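Local coordinates for methylaspartate ammonia-lyase (Citrobacter amalonaticus, PDB 1KKO), which catalyses the reversible, magnesium-dependent elimination of ammonia from (2S,3S)-3-methyl-L-aspartate to give mesaconate, at residues F15-Q20 against C69-Y74; I3-F8 against L100-D105; D190-A195 against P229-T234. One frame throughout, in Å; residues are numbered along the deposited sequence.

Contact 1: F15-Q20 against C69-Y74; sequences FYFDDQ and CAAVQY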
loop_
_atom_site.group_PDB
_atom_site.type_symbol
_atom_site.label_atom_id
_atom_site.label_comp_id
_atom_site.label_asym_id
_atom_site.label_seq_id
_atom_site.Cartn_x
_atom_site.Cartn_y
_atom_site.Cartn_z
ATOM N N PHE A 15 4.712 -6.033 -5.290
ATOM C CA PHE A 15 4.219 -6.598 -6.523
ATOM C C PHE A 15 4.874 -7.954 -6.774
ATOM O O PHE A 15 4.931 -8.784 -5.863
ATOM C CB PHE A 15 4.228 -5.607 -7.712
ATOM C CG PHE A 15 3.164 -5.931 -8.736
ATOM C CD1 PHE A 15 1.825 -5.945 -8.360
ATOM C CD2 PHE A 15 3.493 -6.279 -10.027
ATOM C CE1 PHE A 15 0.856 -6.311 -9.238
ATOM C CE2 PHE A 15 2.496 -6.626 -10.930
ATOM C CZ PHE A 15 1.189 -6.642 -10.531
ATOM N N TYR A 16 5.327 -8.169 -8.001
ATOM C CA TYR A 16 5.851 -9.438 -8.487
ATOM C C TYR A 16 7.098 -9.181 -9.303
ATOM O O TYR A 16 7.285 -8.098 -9.860
ATOM C CB TYR A 16 4.771 -10.155 -9.365
ATOM C CG TYR A 16 3.604 -10.445 -8.484
ATOM C CD1 TYR A 16 2.687 -9.458 -8.192
ATOM C CD2 TYR A 16 3.500 -11.654 -7.813
ATOM C CE1 TYR A 16 1.698 -9.672 -7.269
ATOM C CE2 TYR A 16 2.521 -11.869 -6.889
ATOM C CZ TYR A 16 1.631 -10.868 -6.603
ATOM O OH TYR A 16 0.668 -11.042 -5.651
ATOM N N PHE A 17 7.972 -10.174 -9.336
ATOM C CA PHE A 17 9.057 -10.218 -10.305
ATOM C C PHE A 17 8.498 -10.911 -11.536
ATOM O O PHE A 17 8.020 -12.045 -11.436
ATOM C CB PHE A 17 10.236 -11.031 -9.784
ATOM C CG PHE A 17 10.962 -10.399 -8.633
ATOM C CD1 PHE A 17 11.573 -9.173 -8.787
ATOM C CD2 PHE A 17 11.050 -11.039 -7.412
ATOM C CE1 PHE A 17 12.246 -8.597 -7.734
ATOM C CE2 PHE A 17 11.742 -10.455 -6.376
ATOM C CZ PHE A 17 12.321 -9.235 -6.538
ATOM N N ASP A 18 8.561 -10.230 -12.676
ATOM C CA ASP A 18 8.064 -10.767 -13.932
ATOM C C ASP A 18 9.207 -10.904 -14.917
ATOM O O ASP A 18 10.050 -10.011 -15.043
ATOM C CB ASP A 18 7.047 -9.823 -14.545
ATOM C CG ASP A 18 5.686 -9.901 -13.904
ATOM O OD1 ASP A 18 5.422 -10.841 -13.123
ATOM O OD2 ASP A 18 4.829 -9.028 -14.154
ATOM N N ASP A 19 9.212 -12.029 -15.617
ATOM C CA ASP A 19 10.197 -12.286 -16.654
ATOM C C ASP A 19 9.701 -11.556 -17.905
ATOM O O ASP A 19 8.891 -12.083 -18.668
ATOM C CB ASP A 19 10.304 -13.789 -16.852
ATOM C CG ASP A 19 11.341 -14.175 -17.857
ATOM O OD1 ASP A 19 11.689 -13.339 -18.712
ATOM O OD2 ASP A 19 11.828 -15.319 -17.835
ATOM N N GLN A 20 10.149 -10.312 -18.079
ATOM C CA GLN A 20 9.672 -9.448 -19.149
ATOM C C GLN A 20 9.912 -10.073 -20.511
ATOM O O GLN A 20 9.074 -9.952 -21.403
ATOM C CB GLN A 20 10.360 -8.085 -19.102
ATOM C CG GLN A 20 9.677 -7.050 -19.948
ATOM C CD GLN A 20 10.349 -5.707 -19.864
ATOM O OE1 GLN A 20 11.463 -5.602 -19.367
ATOM N NE2 GLN A 20 9.677 -4.679 -20.354
ATOM N N CYS A 69 15.607 -3.567 1.203
ATOM C CA CYS A 69 16.235 -4.046 -0.006
ATOM C C CYS A 69 15.117 -4.508 -0.927
ATOM O O CYS A 69 14.348 -5.395 -0.552
ATOM C CB CYS A 69 17.156 -5.219 0.300
ATOM S SG CYS A 69 18.452 -4.860 1.510
ATOM N N ALA A 70 15.047 -3.941 -2.131
ATOM C CA ALA A 70 13.981 -4.248 -3.077
ATOM C C ALA A 70 14.507 -4.026 -4.479
ATOM O O ALA A 70 15.444 -3.244 -4.676
ATOM C CB ALA A 70 12.767 -3.370 -2.829
ATOM N N ALA A 71 13.886 -4.697 -5.438
ATOM C CA ALA A 71 14.295 -4.650 -6.828
ATOM C C ALA A 71 13.076 -4.481 -7.720
ATOM O O ALA A 71 11.943 -4.786 -7.322
ATOM C CB ALA A 71 15.034 -5.896 -7.184
ATOM N N VAL A 72 13.308 -4.033 -8.949
ATOM C CA VAL A 72 12.198 -3.739 -9.838
ATOM C C VAL A 72 11.463 -4.977 -10.332
ATOM O O VAL A 72 11.980 -6.091 -10.309
ATOM C CB VAL A 72 12.639 -2.876 -11.048
ATOM C CG1 VAL A 72 13.353 -1.609 -10.581
ATOM C CG2 VAL A 72 13.498 -3.654 -11.984
ATOM N N GLN A 73 10.241 -4.750 -10.782
ATOM C CA GLN A 73 9.396 -5.803 -11.317
ATOM C C GLN A 73 10.114 -6.575 -12.417
ATOM O O GLN A 73 10.191 -7.798 -12.385
ATOM C CB GLN A 73 8.109 -5.181 -11.867
ATOM C CG GLN A 73 7.183 -6.171 -12.605
ATOM C CD GLN A 73 5.866 -5.550 -13.074
ATOM O OE1 GLN A 73 4.942 -6.272 -13.476
ATOM N NE2 GLN A 73 5.768 -4.240 -13.029
ATOM N N TYR A 74 10.631 -5.853 -13.402
ATOM C CA TYR A 74 11.299 -6.487 -14.532
ATOM C C TYR A 74 12.797 -6.625 -14.241
ATOM O O TYR A 74 13.651 -6.094 -14.959
ATOM C CB TYR A 74 11.000 -5.709 -15.821
ATOM C CG TYR A 74 9.508 -5.607 -16.124
ATOM C CD1 TYR A 74 8.724 -6.746 -16.221
ATOM C CD2 TYR A 74 8.885 -4.380 -16.265
ATOM C CE1 TYR A 74 7.359 -6.657 -16.496
ATOM C CE2 TYR A 74 7.533 -4.287 -16.519
ATOM C CZ TYR A 74 6.773 -5.422 -16.636
ATOM O OH TYR A 74 5.412 -5.310 -16.882
HETATM O O HOH W 1 4.215 -7.788 -16.533
#

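Contact 2: I3-F8 against L100-D105; sequences IKQALF and LLEGRD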
loop_
_atom_site.group_PDB
_atom_site.type_symbol
_atom_site.label_atom_id
_atom_site.label_comp_id
_atom_site.label_asym_id
_atom_site.label_seq_id
_atom_site.Cartn_x
_atom_site.Cartn_y
_atom_site.Cartn_z
ATOM N N ILE A 3 25.777 2.151 15.461
ATOM C CA ILE A 3 24.813 1.082 15.328
ATOM C C ILE A 3 25.208 0.019 16.335
ATOM O O ILE A 3 26.368 -0.410 16.374
ATOM C CB ILE A 3 24.891 0.475 13.921
ATOM C CG1 ILE A 3 24.430 1.480 12.875
ATOM C CG2 ILE A 3 24.061 -0.797 13.842
ATOM C CD1 ILE A 3 24.833 1.097 11.461
ATOM N N LYS A 4 24.261 -0.382 17.168
ATOM C CA LYS A 4 24.466 -1.457 18.132
ATOM C C LYS A 4 24.205 -2.822 17.520
ATOM O O LYS A 4 24.961 -3.759 17.731
ATOM C CB LYS A 4 23.523 -1.280 19.319
ATOM C CG LYS A 4 24.135 -0.614 20.524
ATOM C CD LYS A 4 23.208 -0.671 21.728
ATOM C CE LYS A 4 21.757 -0.500 21.352
ATOM N NZ LYS A 4 21.074 -1.809 21.160
ATOM N N GLN A 5 23.106 -2.939 16.776
ATOM C CA GLN A 5 22.716 -4.223 16.220
ATOM C C GLN A 5 22.092 -4.021 14.859
ATOM O O GLN A 5 21.365 -3.053 14.663
ATOM C CB GLN A 5 21.698 -4.913 17.132
ATOM C CG GLN A 5 21.402 -6.334 16.716
ATOM C CD GLN A 5 20.787 -7.192 17.804
ATOM O OE1 GLN A 5 20.453 -6.703 18.890
ATOM N NE2 GLN A 5 20.639 -8.483 17.510
ATOM N N ALA A 6 22.381 -4.932 13.937
ATOM C CA ALA A 6 21.779 -4.907 12.599
ATOM C C ALA A 6 20.974 -6.191 12.402
ATOM O O ALA A 6 21.464 -7.283 12.706
ATOM C CB ALA A 6 22.847 -4.799 11.543
ATOM N N LEU A 7 19.748 -6.050 11.898
ATOM C CA LEU A 7 18.851 -7.187 11.689
ATOM C C LEU A 7 18.350 -7.184 10.267
ATOM O O LEU A 7 18.067 -6.126 9.713
ATOM C CB LEU A 7 17.628 -7.106 12.608
ATOM C CG LEU A 7 17.889 -7.114 14.106
ATOM C CD1 LEU A 7 16.562 -7.271 14.818
ATOM C CD2 LEU A 7 18.795 -8.222 14.497
ATOM N N PHE A 8 18.249 -8.375 9.692
ATOM C CA PHE A 8 17.759 -8.584 8.334
ATOM C C PHE A 8 16.571 -9.537 8.384
ATOM O O PHE A 8 16.681 -10.632 8.940
ATOM C CB PHE A 8 18.860 -9.168 7.457
ATOM C CG PHE A 8 20.056 -8.260 7.305
ATOM C CD1 PHE A 8 19.995 -7.130 6.497
ATOM C CD2 PHE A 8 21.239 -8.532 7.975
ATOM C CE1 PHE A 8 21.081 -6.292 6.345
ATOM C CE2 PHE A 8 22.327 -7.679 7.838
ATOM C CZ PHE A 8 22.240 -6.566 7.013
ATOM N N LEU A 100 29.920 -5.470 9.250
ATOM C CA LEU A 100 30.345 -4.187 8.733
ATOM C C LEU A 100 29.437 -3.068 9.210
ATOM O O LEU A 100 29.781 -1.891 9.113
ATOM C CB LEU A 100 30.393 -4.214 7.205
ATOM C CG LEU A 100 31.402 -5.210 6.632
ATOM C CD1 LEU A 100 31.292 -5.327 5.118
ATOM C CD2 LEU A 100 32.798 -4.802 7.023
ATOM N N LEU A 101 28.260 -3.432 9.715
ATOM C CA LEU A 101 27.306 -2.445 10.211
ATOM C C LEU A 101 27.391 -2.249 11.715
ATOM O O LEU A 101 27.342 -1.123 12.203
ATOM C CB LEU A 101 25.881 -2.869 9.856
ATOM C CG LEU A 101 25.513 -2.757 8.379
ATOM C CD1 LEU A 101 24.242 -3.536 8.118
ATOM C CD2 LEU A 101 25.367 -1.308 7.971
ATOM N N GLU A 102 27.500 -3.346 12.451
ATOM C CA GLU A 102 27.511 -3.239 13.902
ATOM C C GLU A 102 28.780 -2.495 14.326
ATOM O O GLU A 102 29.879 -2.774 13.838
ATOM C CB GLU A 102 27.353 -4.613 14.548
ATOM C CG GLU A 102 25.976 -5.179 14.219
ATOM C CD GLU A 102 25.651 -6.503 14.865
ATOM O OE1 GLU A 102 24.440 -6.845 14.895
ATOM O OE2 GLU A 102 26.572 -7.216 15.334
ATOM N N GLY A 103 28.604 -1.505 15.186
ATOM C CA GLY A 103 29.711 -0.684 15.653
ATOM C C GLY A 103 30.029 0.490 14.752
ATOM O O GLY A 103 30.859 1.334 15.084
ATOM N N ARG A 104 29.377 0.565 13.596
ATOM C CA ARG A 104 29.641 1.633 12.647
ATOM C C ARG A 104 29.017 2.938 13.093
ATOM O O ARG A 104 27.878 2.969 13.569
ATOM C CB ARG A 104 29.112 1.243 11.267
ATOM C CG ARG A 104 29.138 2.321 10.200
ATOM C CD ARG A 104 28.779 1.753 8.827
ATOM N NE ARG A 104 29.738 0.723 8.464
ATOM C CZ ARG A 104 30.805 0.929 7.702
ATOM N NH1 ARG A 104 31.018 2.118 7.160
ATOM N NH2 ARG A 104 31.639 -0.072 7.476
ATOM N N ASP A 105 29.765 4.023 12.943
ATOM C CA ASP A 105 29.266 5.329 13.305
ATOM C C ASP A 105 28.317 5.851 12.233
ATOM O O ASP A 105 28.583 5.714 11.041
ATOM C CB ASP A 105 30.405 6.323 13.514
ATOM C CG ASP A 105 29.938 7.536 14.245
ATOM O OD1 ASP A 105 29.488 8.472 13.580
ATOM O OD2 ASP A 105 29.921 7.615 15.495
#

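Contact 3: D190-A195 against P229-T234; sequences DVLPHA and PRYHPT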
loop_
_atom_site.group_PDB
_atom_site.type_symbol
_atom_site.label_atom_id
_atom_site.label_comp_id
_atom_site.label_asym_id
_atom_site.label_seq_id
_atom_site.Cartn_x
_atom_site.Cartn_y
_atom_site.Cartn_z
ATOM N N ASP A 190 -1.449 14.643 -9.793
ATOM C CA ASP A 190 -0.800 15.658 -10.627
ATOM C C ASP A 190 -0.453 15.185 -12.036
ATOM O O ASP A 190 -0.519 15.967 -12.984
ATOM C CB ASP A 190 0.501 16.142 -9.985
ATOM C CG ASP A 190 0.335 16.582 -8.548
ATOM O OD1 ASP A 190 -0.522 17.448 -8.268
ATOM O OD2 ASP A 190 1.053 16.123 -7.643
ATOM N N VAL A 191 -0.032 13.928 -12.162
ATOM C CA VAL A 191 0.439 13.374 -13.420
ATOM C C VAL A 191 -0.113 11.955 -13.530
ATOM O O VAL A 191 -0.103 11.214 -12.545
ATOM C CB VAL A 191 1.978 13.340 -13.464
ATOM C CG1 VAL A 191 2.460 12.948 -14.865
ATOM C CG2 VAL A 191 2.579 14.682 -13.040
ATOM N N LEU A 192 -0.551 11.550 -14.715
ATOM C CA LEU A 192 -1.202 10.260 -14.856
ATOM C C LEU A 192 -1.224 9.878 -16.318
ATOM O O LEU A 192 -1.070 10.751 -17.174
ATOM C CB LEU A 192 -2.636 10.329 -14.313
ATOM C CG LEU A 192 -3.673 11.107 -15.124
ATOM C CD1 LEU A 192 -5.072 10.750 -14.649
ATOM C CD2 LEU A 192 -3.449 12.615 -15.094
ATOM N N PRO A 193 -1.513 8.621 -16.645
ATOM C CA PRO A 193 -1.747 7.491 -15.748
ATOM C C PRO A 193 -0.828 6.301 -16.034
ATOM O O PRO A 193 -1.116 5.202 -15.546
ATOM C CB PRO A 193 -3.143 7.081 -16.173
ATOM C CG PRO A 193 -3.013 7.172 -17.702
ATOM C CD PRO A 193 -2.008 8.291 -17.987
ATOM N N HIS A 194 0.229 6.524 -16.816
ATOM C CA HIS A 194 1.166 5.498 -17.265
ATOM C C HIS A 194 0.558 4.593 -18.361
ATOM O O HIS A 194 1.083 4.546 -19.488
ATOM C CB HIS A 194 1.746 4.714 -16.080
ATOM C CG HIS A 194 2.773 3.711 -16.478
ATOM N ND1 HIS A 194 4.126 3.873 -16.274
ATOM C CD2 HIS A 194 2.621 2.507 -17.075
ATOM C CE1 HIS A 194 4.759 2.806 -16.734
ATOM N NE2 HIS A 194 3.866 1.956 -17.207
ATOM N N ALA A 195 -0.517 3.880 -18.017
ATOM C CA ALA A 195 -1.345 3.113 -18.957
ATOM C C ALA A 195 -0.760 1.828 -19.514
ATOM O O ALA A 195 -1.437 1.141 -20.277
ATOM C CB ALA A 195 -1.830 4.009 -20.083
ATOM N N PRO A 229 -12.349 23.435 -12.904
ATOM C CA PRO A 229 -11.518 23.674 -14.088
ATOM C C PRO A 229 -10.083 23.997 -13.712
ATOM O O PRO A 229 -9.240 24.181 -14.585
ATOM C CB PRO A 229 -12.175 24.895 -14.745
ATOM C CG PRO A 229 -13.474 25.046 -14.090
ATOM C CD PRO A 229 -13.335 24.510 -12.710
ATOM N N ARG A 230 -9.815 24.069 -12.415
ATOM C CA ARG A 230 -8.469 24.309 -11.927
ATOM C C ARG A 230 -7.613 23.045 -12.064
ATOM O O ARG A 230 -6.387 23.127 -12.051
ATOM C CB ARG A 230 -8.511 24.743 -10.464
ATOM C CG ARG A 230 -9.295 26.028 -10.222
ATOM C CD ARG A 230 -9.247 26.511 -8.780
ATOM N NE ARG A 230 -9.895 25.580 -7.857
ATOM C CZ ARG A 230 -11.210 25.455 -7.707
ATOM N NH1 ARG A 230 -12.047 26.198 -8.422
ATOM N NH2 ARG A 230 -11.694 24.577 -6.837
ATOM N N TYR A 231 -8.259 21.887 -12.199
ATOM C CA TYR A 231 -7.534 20.617 -12.318
ATOM C C TYR A 231 -7.051 20.421 -13.746
ATOM O O TYR A 231 -7.836 20.126 -14.637
ATOM C CB TYR A 231 -8.417 19.443 -11.884
ATOM C CG TYR A 231 -7.706 18.104 -11.900
ATOM C CD1 TYR A 231 -6.544 17.893 -11.164
ATOM C CD2 TYR A 231 -8.190 17.057 -12.663
ATOM C CE1 TYR A 231 -5.899 16.665 -11.181
ATOM C CE2 TYR A 231 -7.556 15.837 -12.686
ATOM C CZ TYR A 231 -6.413 15.647 -11.940
ATOM O OH TYR A 231 -5.795 14.421 -11.987
ATOM N N HIS A 232 -5.739 20.549 -13.933
ATOM C CA HIS A 232 -5.118 20.522 -15.252
ATOM C C HIS A 232 -3.869 19.652 -15.156
ATOM O O HIS A 232 -2.743 20.161 -15.188
ATOM C CB HIS A 232 -4.745 21.960 -15.645
ATOM C CG HIS A 232 -4.397 22.143 -17.091
ATOM N ND1 HIS A 232 -3.098 22.203 -17.543
ATOM C CD2 HIS A 232 -5.181 22.339 -18.178
ATOM C CE1 HIS A 232 -3.096 22.394 -18.851
ATOM N NE2 HIS A 232 -4.347 22.478 -19.262
ATOM N N PRO A 233 -4.050 18.344 -15.017
ATOM C CA PRO A 233 -2.899 17.460 -14.823
ATOM C C PRO A 233 -2.085 17.247 -16.086
ATOM O O PRO A 233 -2.505 17.564 -17.194
ATOM C CB PRO A 233 -3.554 16.144 -14.420
ATOM C CG PRO A 233 -4.829 16.175 -15.158
ATOM C CD PRO A 233 -5.313 17.590 -14.998
ATOM N N THR A 234 -0.901 16.691 -15.890
ATOM C CA THR A 234 -0.039 16.299 -16.998
ATOM C C THR A 234 -0.277 14.841 -17.340
ATOM O O THR A 234 -0.482 14.018 -16.447
ATOM C CB THR A 234 1.417 16.518 -16.598
ATOM O OG1 THR A 234 1.670 17.924 -16.582
ATOM C CG2 THR A 234 2.400 15.949 -17.617
#

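Contact 1: F15-Q20 against C69-Y74
The ring of F15 turns its edge to the side-chain amide of Q73. Its CD2 and CE2 are the atoms that meet the amide, whose plane stands 74° from that of the ring. One face of the same ring is covered by Y16 CD1, 3.5 Å above the plane and over its centre. The tyrosine itself leads off to the second subunit, where its OH is hydrogen-bonded to D392. Its backbone carbonyl stays with the contact: Y16 O lies 3.4 Å from Q73 CA in a CA-H...O contact, and no conventional partner satisfies this buried oxygen.

F17 CA makes a second CA-H...O contact, 3.4 Å from Q73 O. The phenyl ring reaches back along 69-74 with its rim against carbonyl oxygens: CD1 is 3.5 Å from V72 O, which lies in the ring plane, while CE1 packs on A71 CB. Here the last residues of strand 3-18, in the N-terminal domain of this enolase-superfamily enzyme, meet the loop that follows strand 64-69 and borders the active site. V72 approaches K331, the proton acceptor, and Q73 adjoins C361 of the substrate-binding site.

D18 N donates to Q73 O at 2.9 Å. The D18 carboxylate is pinned on both oxygens: OD1 forms a salt bridge with R47, and OD2 accepts from water 1, which also hydrogen-bonds Y74 OH. Q20 closes the segment. Extended with CG anti to the backbone N (chi1 -166°), it lays its amide almost parallel to the Y74 ring, 16° between planes, and Q20 CG makes a CH-pi contact 4.2 Å from the ring centroid. Q73 CG lies over the opposite face, so the tyrosine is sandwiched between two glutamine chains.

Contact 2: I3-F8 against L100-D105
I3 and the turn at G103 hold each other by two backbone bonds, I3 N to R104 O at 2.9 Å and G103 N to I3 O at 2.8 Å. The turn is type II, running from L101 to R104 just as helix 86-101 ends, and it docks on the first residues of strand 3-18.

The tight part combines these backbone bonds with apolar packing. I3 sets CB and CD1 against L101 O, each 3.4 Å away, and that oxygen also accepts R104 N across the turn. L101 reaches toward the strand with CD1, which touches both A6 CB and F8 CZ; the phenyl ring then continues onto I90, L93 and I97 of the helix. Strand and helix are thereby joined in the N-terminal domain, with strand 47-59 flanking I3 and A6.

The solvent side belongs to G103 and K4. K4 points away, at a classic beta bulge where K4 and Q5 both face I58. Beside them E102, partly exposed, runs extended beyond CG alongside Q5, whose OE1 turns to T411 of the second subunit.

R104 folds back onto the last turn of the helix, NE and NH2 both bonded to L100 O. The A6 amide is taken by E102 OE1 through its anti lone pair, 3.0 Å and nearly straight at 168°: a side-chain carboxylate thus stands in for a backbone acceptor at the strand, which probably favours its ionised form.

Contact 3: D190-A195 against P229-T234
D190 O accepts T234 N, and T234 O in turn accepts L192 N, each bond 3.0 Å long. The pair brackets V191 and makes a parallel bridge between it and T234, the start of the pairing of strands 191-194 and 234-238 in the TIM barrel of the C-terminal domain. The connection between these strands carries helix 209-225, after the short helix 200-204, so this is a beta-alpha-beta crossover.

T234 O has a second, weaker visitor in V191 CA, a CA-H...O contact of 3.2 Å. On the other edge of its strand V191 is backbone-bonded to G171, and farther along L192 and H194 pair with H236, carrying the strand toward the active site. There H194, the transition-state stabiliser, has NE2 hydrogen-bonded to Y240 OH.

The polar ends at the outer end of this strand pair also have their partners: D190 OD2 accepts L169 N, and the Y231 hydroxyl is hydrogen-bonded to V189 O. That second bond probably helps keep the tyrosine ring near L192 CD2.

Side chains fill in on both sides of the bridge. V191 and T234 run side by side, and V191 CG1 lies 4.1 Å from T234 CG2. L192 takes an unusual torsion, CG lying between the backbone N and the carbonyl carbon (chi1 72°), which carries L192 CD2 to within 3.6 Å of P233 CB. The proline in turn places CD over the centre of the Y231 ring, 3.6 Å above its plane.

In the fold
Starting from the N terminus, strand 3-18 serves two contacts in turn. Its beginning meets the end of helix 86-101 and the turn that follows, so contact 2 closes a loop of 91 residues. Contact 1, made by the far end of the same strand with 69-74, lies nested inside that loop; the two centres are 28 Å apart, and both contacts reach the second subunit. Contact 3 follows in series, closing a loop that includes helix 209-225 within the barrel. Contact 2 binds the outer part of the N-terminal domain, contact 1 brings its loop 69-74 against the barrel's active-site residues, and contact 3 joins two neighbouring barrel strands, about 43 Å from contact 2 between centres.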